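Local coordinates for protein putative glucarate dehydratase (Pseudomonas fluorescens, PDB 4IT1) that probably catalyses the magnesium-dependent dehydration of D-glucarate to 5-dehydro-4-deoxy-D-glucarate, as a member of the mandelate racemase/muconate lactonizing enzyme family, at residues 84-89 / 103-108; 279-284 / 308-313; 430-433 / 438-441; 201-206 / 371-376. One frame throughout, in Å; residues are numbered along the deposited sequence.

Interaction 1: residues 84-89 / 103-108; sequences QSQLIG and QTTVAA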
loop_
_atom_site.group_PDB
_atom_site.type_symbol
_atom_site.label_atom_id
_atom_site.label_comp_id
_atom_site.label_asym_id
_atom_site.label_seq_id
_atom_site.Cartn_x
_atom_site.Cartn_y
_atom_site.Cartn_z
ATOM N N GLN A 84 -6.737 2.648 -24.602
ATOM C CA GLN A 84 -5.677 2.166 -25.502
ATOM C C GLN A 84 -5.008 3.272 -26.327
ATOM O O GLN A 84 -3.781 3.408 -26.311
ATOM C CB GLN A 84 -6.229 1.069 -26.425
ATOM C CG GLN A 84 -5.428 0.833 -27.697
ATOM C CD GLN A 84 -6.168 -0.035 -28.688
ATOM O OE1 GLN A 84 -7.218 0.350 -29.202
ATOM N NE2 GLN A 84 -5.624 -1.217 -28.964
ATOM N N SER A 85 -5.822 4.063 -27.024
ATOM C CA SER A 85 -5.333 5.123 -27.908
ATOM C C SER A 85 -4.530 6.202 -27.184
ATOM O O SER A 85 -3.629 6.803 -27.767
ATOM C CB SER A 85 -6.498 5.763 -28.671
ATOM O OG SER A 85 -7.318 6.529 -27.808
ATOM N N GLN A 86 -4.854 6.443 -25.916
ATOM C CA GLN A 86 -4.190 7.495 -25.140
ATOM C C GLN A 86 -2.786 7.121 -24.647
ATOM O O GLN A 86 -2.004 7.996 -24.262
ATOM C CB GLN A 86 -5.077 7.930 -23.972
ATOM C CG GLN A 86 -6.075 9.017 -24.334
ATOM C CD GLN A 86 -7.347 8.965 -23.500
ATOM O OE1 GLN A 86 -7.686 9.930 -22.814
ATOM N NE2 GLN A 86 -8.064 7.838 -23.566
ATOM N N LEU A 87 -2.471 5.828 -24.695
ATOM C CA LEU A 87 -1.262 5.271 -24.071
ATOM C C LEU A 87 0.055 5.497 -24.831
ATOM O O LEU A 87 1.111 5.640 -24.206
ATOM C CB LEU A 87 -1.455 3.774 -23.800
ATOM C CG LEU A 87 -2.648 3.365 -22.927
ATOM C CD1 LEU A 87 -2.710 1.855 -22.759
ATOM C CD2 LEU A 87 -2.615 4.057 -21.571
ATOM N N ILE A 88 -0.014 5.510 -26.163
ATOM C CA ILE A 88 1.163 5.669 -27.034
ATOM C C ILE A 88 2.044 6.860 -26.646
ATOM O O ILE A 88 1.547 7.967 -26.443
ATOM C CB ILE A 88 0.744 5.736 -28.529
ATOM C CG1 ILE A 88 0.787 4.341 -29.163
ATOM C CG2 ILE A 88 1.632 6.683 -29.333
ATOM C CD1 ILE A 88 -0.385 3.443 -28.828
ATOM N N GLY A 89 3.346 6.608 -26.518
ATOM C CA GLY A 89 4.329 7.662 -26.250
ATOM C C GLY A 89 4.447 8.118 -24.807
ATOM O O GLY A 89 4.905 9.231 -24.538
ATOM N N GLN A 103 -9.241 7.712 -15.348
ATOM C CA GLN A 103 -10.297 8.475 -14.676
ATOM C C GLN A 103 -10.991 9.458 -15.622
ATOM O O GLN A 103 -12.212 9.564 -15.616
ATOM C CB GLN A 103 -9.750 9.212 -13.446
ATOM C CG GLN A 103 -9.357 8.295 -12.298
ATOM C CD GLN A 103 -8.501 8.972 -11.239
ATOM O OE1 GLN A 103 -8.534 8.592 -10.070
ATOM N NE2 GLN A 103 -7.722 9.970 -11.644
ATOM N N THR A 104 -10.209 10.169 -16.431
ATOM C CA THR A 104 -10.742 11.131 -17.401
ATOM C C THR A 104 -11.632 10.449 -18.437
ATOM O O THR A 104 -12.699 10.958 -18.794
ATOM C CB THR A 104 -9.599 11.890 -18.098
ATOM O OG1 THR A 104 -8.917 12.680 -17.125
ATOM C CG2 THR A 104 -10.125 12.811 -19.196
ATOM N N THR A 105 -11.186 9.287 -18.894
ATOM C CA THR A 105 -11.904 8.495 -19.873
ATOM C C THR A 105 -13.247 7.989 -19.332
ATOM O O THR A 105 -14.275 8.121 -19.999
ATOM C CB THR A 105 -11.029 7.324 -20.350
ATOM O OG1 THR A 105 -9.771 7.836 -20.804
ATOM C CG2 THR A 105 -11.701 6.550 -21.478
ATOM N N VAL A 106 -13.231 7.427 -18.123
ATOM C CA VAL A 106 -14.448 6.926 -17.474
ATOM C C VAL A 106 -15.443 8.057 -17.191
ATOM O O VAL A 106 -16.649 7.872 -17.342
ATOM C CB VAL A 106 -14.129 6.142 -16.179
ATOM C CG1 VAL A 106 -15.387 5.902 -15.354
ATOM C CG2 VAL A 106 -13.466 4.816 -16.515
ATOM N N ALA A 107 -14.926 9.222 -16.799
ATOM C CA ALA A 107 -15.748 10.410 -16.575
ATOM C C ALA A 107 -16.519 10.832 -17.833
ATOM O O ALA A 107 -17.604 11.409 -17.738
ATOM C CB ALA A 107 -14.893 11.557 -16.062
ATOM N N ALA A 108 -15.952 10.530 -19.002
ATOM C CA ALA A 108 -16.570 10.840 -20.292
ATOM C C ALA A 108 -17.337 9.634 -20.844
ATOM O O ALA A 108 -17.326 9.376 -22.052
ATOM C CB ALA A 108 -15.509 11.302 -21.279
#
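The hydroxyl OG1 of Thr105 is held by two partners, one on the neighbouring helix and one a turn back on its own. It accepts an N-H from Gln86 NE2 at 3.2 Å and gives its own hydrogen to the carbonyl O of Ile101. That second bond follows from the torsion: with chi1 at -53°, OG1 lies beside the backbone N and turns back along the helix, while CG2 is anti to that nitrogen. Because the hydroxyl of Thr105 is spent as a donor on Ile101, it meets the Gln86 amide as an acceptor; Gln86 OE1 stays farther off, 3.6 Å from Thr105 OG1. The bond is bent, with an N-H...O angle of 142°, and the hydroxyl sits 23° out of the amide plane. Gln86 reaches it by extending its chain beyond CG, the two side chains running alongside each other and pointing opposite ways, and its NE2 also makes a weak bond to Gln82 O. Between the two segments this polar link is the one close contact, the nearest CA atoms, of Gln86 and Thr105, being 9.4 Å apart; a turn earlier the helices do meet, Thr105 on Gln82 and Val83 and Gln86 on Ile101. Thr105 is buried, whereas Gln86 is exposed. The contact ties the C-terminal ends of helices 74-87 and 95-107 in the N-terminal domain. Next to this link, Leu87 packs on Val28 of strand 25-36, on Leu98 of helix 95-107 and on Phe136 of helix 128-148, and Val106 rests on Ala128 and Val129 of that last helix.

Interaction 2: residues 279-284 / 308-313; sequences ELHKRT and SVQIVL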
loop_
_atom_site.group_PDB
_atom_site.type_symbol
_atom_site.label_atom_id
_atom_site.label_comp_id
_atom_site.label_asym_id
_atom_site.label_seq_id
_atom_site.Cartn_x
_atom_site.Cartn_y
_atom_site.Cartn_z
ATOM N N GLU A 279 -24.268 -10.324 11.199
ATOM C CA GLU A 279 -25.220 -10.939 12.104
ATOM C C GLU A 279 -24.941 -12.429 12.198
ATOM O O GLU A 279 -24.941 -13.003 13.292
ATOM C CB GLU A 279 -26.648 -10.659 11.637
ATOM C CG GLU A 279 -27.743 -11.410 12.380
ATOM C CD GLU A 279 -28.141 -10.780 13.702
ATOM O OE1 GLU A 279 -29.134 -11.259 14.289
ATOM O OE2 GLU A 279 -27.477 -9.820 14.160
ATOM N N LEU A 280 -24.663 -13.037 11.047
ATOM C CA LEU A 280 -24.331 -14.448 10.988
ATOM C C LEU A 280 -23.114 -14.750 11.856
ATOM O O LEU A 280 -23.130 -15.696 12.657
ATOM C CB LEU A 280 -24.074 -14.887 9.542
ATOM C CG LEU A 280 -23.736 -16.366 9.370
ATOM C CD1 LEU A 280 -24.846 -17.255 9.940
ATOM C CD2 LEU A 280 -23.492 -16.654 7.901
ATOM N N HIS A 281 -22.065 -13.942 11.698
ATOM C CA HIS A 281 -20.865 -14.116 12.495
ATOM C C HIS A 281 -21.176 -14.002 13.989
ATOM O O HIS A 281 -20.856 -14.904 14.746
ATOM C CB HIS A 281 -19.774 -13.141 12.083
ATOM C CG HIS A 281 -18.556 -13.213 12.946
ATOM N ND1 HIS A 281 -17.621 -14.221 12.832
ATOM C CD2 HIS A 281 -18.127 -12.411 13.949
ATOM C CE1 HIS A 281 -16.661 -14.027 13.718
ATOM N NE2 HIS A 281 -16.947 -12.940 14.413
ATOM N N LYS A 282 -21.841 -12.920 14.396
ATOM C CA LYS A 282 -22.194 -12.725 15.804
ATOM C C LYS A 282 -22.904 -13.940 16.360
ATOM O O LYS A 282 -22.602 -14.395 17.460
ATOM C CB LYS A 282 -23.075 -11.484 15.988
ATOM C CG LYS A 282 -22.290 -10.198 16.181
ATOM C CD LYS A 282 -23.126 -8.972 15.846
ATOM C CE LYS A 282 -22.235 -7.785 15.512
ATOM N NZ LYS A 282 -22.896 -6.821 14.587
ATOM N N ARG A 283 -23.833 -14.475 15.579
ATOM C CA ARG A 283 -24.708 -15.540 16.041
ATOM C C ARG A 283 -24.044 -16.907 16.081
ATOM O O ARG A 283 -24.535 -17.806 16.754
ATOM C CB ARG A 283 -25.969 -15.600 15.175
ATOM C CG ARG A 283 -26.967 -14.490 15.462
ATOM C CD ARG A 283 -28.386 -15.011 15.356
ATOM N NE ARG A 283 -28.527 -16.237 16.137
ATOM C CZ ARG A 283 -29.564 -17.063 16.067
ATOM N NH1 ARG A 283 -29.579 -18.158 16.821
ATOM N NH2 ARG A 283 -30.578 -16.797 15.247
ATOM N N THR A 284 -22.941 -17.068 15.358
ATOM C CA THR A 284 -22.291 -18.374 15.239
ATOM C C THR A 284 -20.816 -18.368 15.653
ATOM O O THR A 284 -20.301 -19.376 16.134
ATOM C CB THR A 284 -22.358 -18.912 13.800
ATOM O OG1 THR A 284 -21.600 -18.055 12.938
ATOM C CG2 THR A 284 -23.804 -19.004 13.306
ATOM N N SER A 308 -18.201 -7.287 9.617
ATOM C CA SER A 308 -19.005 -8.194 8.782
ATOM C C SER A 308 -18.272 -9.449 8.330
ATOM O O SER A 308 -18.856 -10.536 8.295
ATOM C CB SER A 308 -19.519 -7.473 7.536
ATOM O OG SER A 308 -20.327 -6.369 7.880
ATOM N N VAL A 309 -17.006 -9.287 7.956
ATOM C CA VAL A 309 -16.218 -10.389 7.422
ATOM C C VAL A 309 -14.874 -10.518 8.128
ATOM O O VAL A 309 -14.316 -9.534 8.619
ATOM C CB VAL A 309 -16.004 -10.273 5.892
ATOM C CG1 VAL A 309 -17.337 -10.300 5.174
ATOM C CG2 VAL A 309 -15.217 -9.022 5.527
ATOM N N GLN A 310 -14.367 -11.744 8.166
ATOM C CA GLN A 310 -13.109 -12.040 8.832
ATOM C C GLN A 310 -12.007 -12.300 7.816
ATOM O O GLN A 310 -10.834 -12.310 8.168
ATOM C CB GLN A 310 -13.285 -13.243 9.754
ATOM C CG GLN A 310 -14.204 -12.973 10.939
ATOM C CD GLN A 310 -15.662 -12.801 10.536
ATOM O OE1 GLN A 310 -16.246 -13.673 9.886
ATOM N NE2 GLN A 310 -16.258 -11.668 10.919
ATOM N N ILE A 311 -12.398 -12.496 6.553
ATOM C CA ILE A 311 -11.465 -12.847 5.487
ATOM C C ILE A 311 -11.873 -12.177 4.177
ATOM O O ILE A 311 -13.017 -12.298 3.741
ATOM C CB ILE A 311 -11.403 -14.381 5.248
ATOM C CG1 ILE A 311 -10.913 -15.130 6.496
ATOM C CG2 ILE A 311 -10.510 -14.690 4.056
ATOM C CD1 ILE A 311 -11.548 -16.496 6.695
ATOM N N VAL A 312 -10.926 -11.489 3.550
ATOM C CA VAL A 312 -11.155 -10.866 2.260
ATOM C C VAL A 312 -10.454 -11.655 1.158
ATOM O O VAL A 312 -9.239 -11.863 1.208
ATOM C CB VAL A 312 -10.671 -9.399 2.234
ATOM C CG1 VAL A 312 -10.919 -8.784 0.862
ATOM C CG2 VAL A 312 -11.378 -8.586 3.311
ATOM N N LEU A 313 -11.230 -12.102 0.175
ATOM C CA LEU A 313 -10.653 -12.682 -1.031
ATOM C C LEU A 313 -10.402 -11.585 -2.060
ATOM O O LEU A 313 -11.324 -11.129 -2.734
ATOM C CB LEU A 313 -11.553 -13.781 -1.603
ATOM C CG LEU A 313 -12.051 -14.859 -0.631
ATOM C CD1 LEU A 313 -12.855 -15.894 -1.392
ATOM C CD2 LEU A 313 -10.920 -15.537 0.138
#
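At the N-terminal end of the strands of the enolase-type barrel, where helix 274-284 packs outside them, the imidazole of His281 stacks against the side-chain amide of Gln310, just ahead of strand 311-314. The two flat groups are 18° from parallel. Gln310 NE2 lies over the middle of the ring, 3.4 Å from His281 CG, and Gln310 CD is 3.3 Å from His281 ND1. His281 ND1 and Gln310 OE1 are also close, but the angle is too poor for a hydrogen bond, as expected of groups lying one over the other. Each is fixed by a backbone partner instead: His281 ND1 bonds to Leu286 O, and Gln310 OE1 accepts the N-H of Leu288. Helix 274-284 and strands 288-290 and 311-314 belong to successive beta-alpha units, and both polar grips fall on the turn and strand start between the two stacked residues. Gln310 folds its chain at chi2 (69°) to lay the amide over the ring. An alanine at His281 would probably leave the Gln310 amide without its stacking partner and Leu286 O without its side-chain donor. Gln310 also pairs through its backbone with Leu288 and Gly338, while Leu280 turns to Leu288 and helix 250-260.

Interaction 3: residues 430-433 / 438-441; sequences RQMQ and DWKA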
loop_
_atom_site.group_PDB
_atom_site.type_symbol
_atom_site.label_atom_id
_atom_site.label_comp_id
_atom_site.label_asym_id
_atom_site.label_seq_id
_atom_site.Cartn_x
_atom_site.Cartn_y
_atom_site.Cartn_z
ATOM N N ARG A 430 -30.216 -15.292 -18.307
ATOM C CA ARG A 430 -30.836 -15.624 -19.595
ATOM C C ARG A 430 -30.547 -17.078 -19.960
ATOM O O ARG A 430 -31.452 -17.829 -20.340
ATOM C CB ARG A 430 -30.354 -14.699 -20.712
ATOM C CG ARG A 430 -31.211 -14.809 -21.969
ATOM C CD ARG A 430 -31.123 -13.581 -22.873
ATOM N NE ARG A 430 -31.547 -12.324 -22.232
ATOM C CZ ARG A 430 -32.768 -12.077 -21.752
ATOM N NH1 ARG A 430 -33.031 -10.903 -21.200
ATOM N NH2 ARG A 430 -33.722 -13.002 -21.794
ATOM N N GLN A 431 -29.285 -17.475 -19.808
ATOM C CA GLN A 431 -28.868 -18.821 -20.164
ATOM C C GLN A 431 -29.672 -19.866 -19.414
ATOM O O GLN A 431 -30.140 -20.824 -20.020
ATOM C CB GLN A 431 -27.360 -19.004 -19.947
ATOM C CG GLN A 431 -26.792 -20.312 -20.491
ATOM C CD GLN A 431 -26.968 -20.475 -21.997
ATOM O OE1 GLN A 431 -26.919 -19.506 -22.763
ATOM N NE2 GLN A 431 -27.167 -21.712 -22.427
ATOM N N MET A 432 -29.866 -19.678 -18.107
ATOM C CA MET A 432 -30.681 -20.630 -17.340
ATOM C C MET A 432 -32.127 -20.676 -17.838
ATOM O O MET A 432 -32.801 -21.705 -17.687
ATOM C CB MET A 432 -30.621 -20.354 -15.828
ATOM C CG MET A 432 -31.379 -21.353 -14.952
ATOM S SD MET A 432 -30.933 -23.112 -15.105
ATOM C CE MET A 432 -29.518 -23.184 -14.030
ATOM N N GLN A 433 -32.596 -19.574 -18.437
ATOM C CA GLN A 433 -33.990 -19.483 -18.887
ATOM C C GLN A 433 -34.291 -20.450 -20.042
ATOM O O GLN A 433 -35.448 -20.770 -20.303
ATOM C CB GLN A 433 -34.386 -18.030 -19.219
ATOM C CG GLN A 433 -34.791 -17.233 -17.978
ATOM C CD GLN A 433 -34.890 -15.725 -18.180
ATOM O OE1 GLN A 433 -34.655 -15.195 -19.266
ATOM N NE2 GLN A 433 -35.229 -15.021 -17.104
ATOM N N ASP A 438 -39.377 -20.246 -16.570
ATOM C CA ASP A 438 -39.813 -19.376 -15.464
ATOM C C ASP A 438 -38.703 -18.893 -14.494
ATOM O O ASP A 438 -39.011 -18.406 -13.403
ATOM C CB ASP A 438 -40.918 -20.067 -14.663
ATOM C CG ASP A 438 -42.135 -20.447 -15.524
ATOM O OD1 ASP A 438 -42.679 -19.582 -16.258
ATOM O OD2 ASP A 438 -42.561 -21.623 -15.450
ATOM N N TRP A 439 -37.433 -18.988 -14.897
ATOM C CA TRP A 439 -36.295 -18.687 -14.002
ATOM C C TRP A 439 -36.002 -17.201 -13.832
ATOM O O TRP A 439 -35.868 -16.462 -14.816
ATOM C CB TRP A 439 -35.022 -19.391 -14.491
ATOM C CG TRP A 439 -33.759 -19.148 -13.663
ATOM C CD1 TRP A 439 -32.808 -18.198 -13.884
ATOM C CD2 TRP A 439 -33.310 -19.907 -12.527
ATOM N NE1 TRP A 439 -31.801 -18.307 -12.956
ATOM C CE2 TRP A 439 -32.087 -19.345 -12.108
ATOM C CE3 TRP A 439 -33.828 -21.008 -11.827
ATOM C CZ2 TRP A 439 -31.364 -19.842 -11.009
ATOM C CZ3 TRP A 439 -33.114 -21.505 -10.734
ATOM C CH2 TRP A 439 -31.892 -20.918 -10.336
ATOM N N LYS A 440 -35.855 -16.786 -12.575
ATOM C CA LYS A 440 -35.502 -15.403 -12.249
ATOM C C LYS A 440 -34.255 -15.342 -11.366
ATOM O O LYS A 440 -33.891 -16.322 -10.716
ATOM C CB LYS A 440 -36.683 -14.693 -11.567
ATOM C CG LYS A 440 -37.987 -14.687 -12.364
ATOM C CD LYS A 440 -37.885 -13.863 -13.644
ATOM C CE LYS A 440 -39.241 -13.718 -14.329
ATOM N NZ LYS A 440 -39.927 -15.032 -14.508
ATOM N N ALA A 441 -33.592 -14.192 -11.362
ATOM C CA ALA A 441 -32.403 -13.980 -10.541
ATOM C C ALA A 441 -32.750 -13.763 -9.058
ATOM O O ALA A 441 -32.604 -12.661 -8.551
ATOM C CB ALA A 441 -31.616 -12.792 -11.081
#
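A CH-pi contact, with the methionine sulfur farther off over the same indole, is backed by one side-chain-to-backbone hydrogen bond and folds the C-terminal tail back onto the short helix 428-433. Met432 lays its CG over one face of the Trp439 indole, 3.4 Å from the centroid of the five-membered ring and only 7° off its normal. The atom sits closest to Trp439 CD2, while Met432 CB comes within 3.6 Å of Trp439 CD1. With CG anti to the backbone N (chi1 -177°), the chain then bends twice, carrying SD above the six-membered ring but at a distance, 4.9 Å from its centroid. Beside this CH-pi contact, Gln433 stretches its side chain to give an almost straight bond from NE2 to Trp439 O, 2.8 Å long with an N-H...O angle of 173°. The carbonyl oxygen lies practically in the plane of the donating amide. The indole N-H is used too: Trp439 NE1 bonds to Ser44 O, and Arg445 makes a cation-pi contact with the ring. A leucine in place of Trp439 would probably leave the Met432 side chain without its flat cover and Ser44 O without its indole donor. Around it, Val429 of helix 428-433 also touches Trp439, and Met432 packs on Leu41 and Ile46 in the loop between strands 25-36 and 50-60, so the tail and its helix lie against the N-terminal domain.

Interaction 4: residues 201-206 / 371-376; sequences ARMIEA and HYPWQE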
loop_
_atom_site.group_PDB
_atom_site.type_symbol
_atom_site.label_atom_id
_atom_site.label_comp_id
_atom_site.label_asym_id
_atom_site.label_seq_id
_atom_site.Cartn_x
_atom_site.Cartn_y
_atom_site.Cartn_z
ATOM N N ALA A 201 -11.569 -35.758 -7.145
ATOM C CA ALA A 201 -10.547 -36.779 -7.373
ATOM C C ALA A 201 -9.793 -36.509 -8.670
ATOM O O ALA A 201 -8.558 -36.492 -8.678
ATOM C CB ALA A 201 -11.167 -38.168 -7.385
ATOM N N ARG A 202 -10.536 -36.259 -9.749
ATOM C CA ARG A 202 -9.931 -35.946 -11.037
ATOM C C ARG A 202 -8.957 -34.783 -10.930
ATOM O O ARG A 202 -7.849 -34.849 -11.465
ATOM C CB ARG A 202 -10.995 -35.647 -12.091
ATOM C CG ARG A 202 -10.415 -35.058 -13.367
ATOM C CD ARG A 202 -11.434 -35.030 -14.490
ATOM N NE ARG A 202 -10.951 -34.241 -15.623
ATOM C CZ ARG A 202 -11.507 -34.247 -16.832
ATOM N NH1 ARG A 202 -12.572 -35.008 -17.075
ATOM N NH2 ARG A 202 -10.992 -33.496 -17.802
ATOM N N MET A 203 -9.376 -33.733 -10.226
ATOM C CA MET A 203 -8.576 -32.514 -10.088
ATOM C C MET A 203 -7.358 -32.717 -9.195
ATOM O O MET A 203 -6.260 -32.255 -9.522
ATOM C CB MET A 203 -9.430 -31.373 -9.528
ATOM C CG MET A 203 -10.398 -30.760 -10.522
ATOM S SD MET A 203 -11.210 -29.309 -9.828
ATOM C CE MET A 203 -12.138 -28.734 -11.243
ATOM N N ILE A 204 -7.572 -33.388 -8.062
ATOM C CA ILE A 204 -6.495 -33.708 -7.115
ATOM C C ILE A 204 -5.425 -34.598 -7.764
ATOM O O ILE A 204 -4.235 -34.315 -7.648
ATOM C CB ILE A 204 -7.043 -34.326 -5.803
ATOM C CG1 ILE A 204 -7.913 -33.300 -5.061
ATOM C CG2 ILE A 204 -5.901 -34.821 -4.916
ATOM C CD1 ILE A 204 -8.658 -33.841 -3.859
ATOM N N GLU A 205 -5.859 -35.654 -8.456
ATOM C CA GLU A 205 -4.961 -36.504 -9.248
ATOM C C GLU A 205 -4.126 -35.689 -10.246
ATOM O O GLU A 205 -2.906 -35.854 -10.321
ATOM C CB GLU A 205 -5.761 -37.614 -9.961
ATOM C CG GLU A 205 -5.180 -38.137 -11.278
ATOM C CD GLU A 205 -4.006 -39.091 -11.101
ATOM O OE1 GLU A 205 -3.028 -38.982 -11.874
ATOM O OE2 GLU A 205 -4.059 -39.957 -10.199
ATOM N N ALA A 206 -4.783 -34.793 -10.980
ATOM C CA ALA A 206 -4.144 -34.090 -12.090
ATOM C C ALA A 206 -3.255 -32.938 -11.655
ATOM O O ALA A 206 -2.278 -32.621 -12.333
ATOM C CB ALA A 206 -5.191 -33.607 -13.089
ATOM N N HIS A 371 -9.905 -20.947 -11.651
ATOM C CA HIS A 371 -10.852 -21.667 -12.502
ATOM C C HIS A 371 -10.115 -22.600 -13.468
ATOM O O HIS A 371 -10.733 -23.427 -14.139
ATOM C CB HIS A 371 -11.714 -20.667 -13.289
ATOM C CG HIS A 371 -12.986 -20.280 -12.599
ATOM N ND1 HIS A 371 -13.027 -19.836 -11.296
ATOM C CD2 HIS A 371 -14.266 -20.252 -13.043
ATOM C CE1 HIS A 371 -14.275 -19.566 -10.960
ATOM N NE2 HIS A 371 -15.047 -19.808 -12.005
ATOM N N TYR A 372 -8.790 -22.462 -13.489
ATOM C CA TYR A 372 -7.886 -23.042 -14.497
ATOM C C TYR A 372 -8.097 -24.505 -14.902
ATOM O O TYR A 372 -7.989 -24.819 -16.084
ATOM C CB TYR A 372 -6.438 -22.813 -14.078
ATOM C CG TYR A 372 -5.496 -22.543 -15.222
ATOM C CD1 TYR A 372 -5.626 -21.391 -16.007
ATOM C CD2 TYR A 372 -4.450 -23.424 -15.505
ATOM C CE1 TYR A 372 -4.750 -21.139 -17.053
ATOM C CE2 TYR A 372 -3.567 -23.179 -16.545
ATOM C CZ TYR A 372 -3.718 -22.042 -17.315
ATOM O OH TYR A 372 -2.832 -21.812 -18.343
ATOM N N PRO A 373 -8.387 -25.403 -13.935
ATOM C CA PRO A 373 -8.797 -26.766 -14.292
ATOM C C PRO A 373 -9.944 -26.880 -15.310
ATOM O O PRO A 373 -10.078 -27.919 -15.971
ATOM C CB PRO A 373 -9.247 -27.373 -12.948
ATOM C CG PRO A 373 -8.784 -26.438 -11.883
ATOM C CD PRO A 373 -7.995 -25.328 -12.518
ATOM N N TRP A 374 -10.763 -25.835 -15.427
ATOM C CA TRP A 374 -11.936 -25.875 -16.309
ATOM C C TRP A 374 -11.605 -25.502 -17.739
ATOM O O TRP A 374 -12.237 -26.006 -18.669
ATOM C CB TRP A 374 -13.066 -24.998 -15.763
ATOM C CG TRP A 374 -13.575 -25.517 -14.468
ATOM C CD1 TRP A 374 -13.353 -24.989 -13.233
ATOM C CD2 TRP A 374 -14.354 -26.705 -14.266
ATOM N NE1 TRP A 374 -13.969 -25.759 -12.267
ATOM C CE2 TRP A 374 -14.593 -26.816 -12.877
ATOM C CE3 TRP A 374 -14.889 -27.674 -15.126
ATOM C CZ2 TRP A 374 -15.346 -27.868 -12.321
ATOM C CZ3 TRP A 374 -15.637 -28.718 -14.573
ATOM C CH2 TRP A 374 -15.850 -28.809 -13.182
ATOM N N GLN A 375 -10.619 -24.619 -17.905
ATOM C CA GLN A 375 -10.175 -24.193 -19.229
ATOM C C GLN A 375 -9.641 -25.374 -20.033
ATOM O O GLN A 375 -8.866 -26.190 -19.522
ATOM C CB GLN A 375 -9.149 -23.060 -19.130
ATOM C CG GLN A 375 -9.737 -21.669 -19.333
ATOM C CD GLN A 375 -11.032 -21.438 -18.565
ATOM O OE1 GLN A 375 -12.121 -21.468 -19.142
ATOM N NE2 GLN A 375 -10.922 -21.222 -17.258
ATOM N N GLU A 376 -10.089 -25.467 -21.282
ATOM C CA GLU A 376 -9.795 -26.618 -22.127
ATOM C C GLU A 376 -8.337 -26.645 -22.585
ATOM O O GLU A 376 -7.776 -25.600 -22.936
ATOM C CB GLU A 376 -10.764 -26.681 -23.318
ATOM C CG GLU A 376 -12.194 -27.062 -22.934
ATOM C CD GLU A 376 -12.371 -28.536 -22.574
ATOM O OE1 GLU A 376 -13.504 -28.936 -22.236
ATOM O OE2 GLU A 376 -11.389 -29.306 -22.627
#
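Helix 193-207 runs past a turn whose residues 372-374 have helical backbone angles without regular helical bonding, with the CA atoms of Met203 and Pro373 7.1 Å apart. The helix belongs to the modified (beta/alpha)7beta barrel of the enolase superfamily, between strands 163-170 and 212-215, and the turn lies in the long loop that leads to the last strand, 393-395. Met203 carries the whole contact. Its side chain, extended beyond CG with chi2 at -173°, crosses both partners at about a right angle and thrusts its methyl group into the corner between Pro373 and Trp374. Met203 CE lies 3.6 Å from Pro373 CB. Against the indole the same methyl comes in obliquely and offset toward the rim. The turn that sets up this corner is held by the bond from Trp374 N to His371 O, 2.7 Å long, and the Trp374 ring is fixed in its rotation by NE1 bonding to Tyr169 O. Further rings, Phe171 and Trp187, meet the same indole, while Met203 also touches Ala168 and Leu170 of strand 163-170. All three contact residues are buried, and the side chain of Trp374 is about 8 Å from that of Lys215, a predicted proton acceptor. Farther along, Arg202 and Glu376 do not pair: the guanidinium bonds to Asn186 and lies against Trp187. Met203 CE sits 3.5 Å from both CE2 and CZ2 of Trp374.

Overall arrangement
None of the four contacts touches another. Interactions 2 and 4 both belong to the barrel, 30 Å apart between centres and about 10 Å between nearest atoms; interaction 2 falls in the chain between the two segments of interaction 4. The magnesium ion, held by Asp243, Glu268 and Asn291, lies about 13 Å from the side chain of Trp374 in interaction 4, and in interaction 2 the side chain of Gln310 is about 10 Å from that of Glu268. Interaction 3 fastens the C-terminal tail, its Met432 side chain about 11 Å from that of Lys215. Interaction 1 is remote, joining two helices of the N-terminal domain, with its centre 37 to 39 Å from the other three.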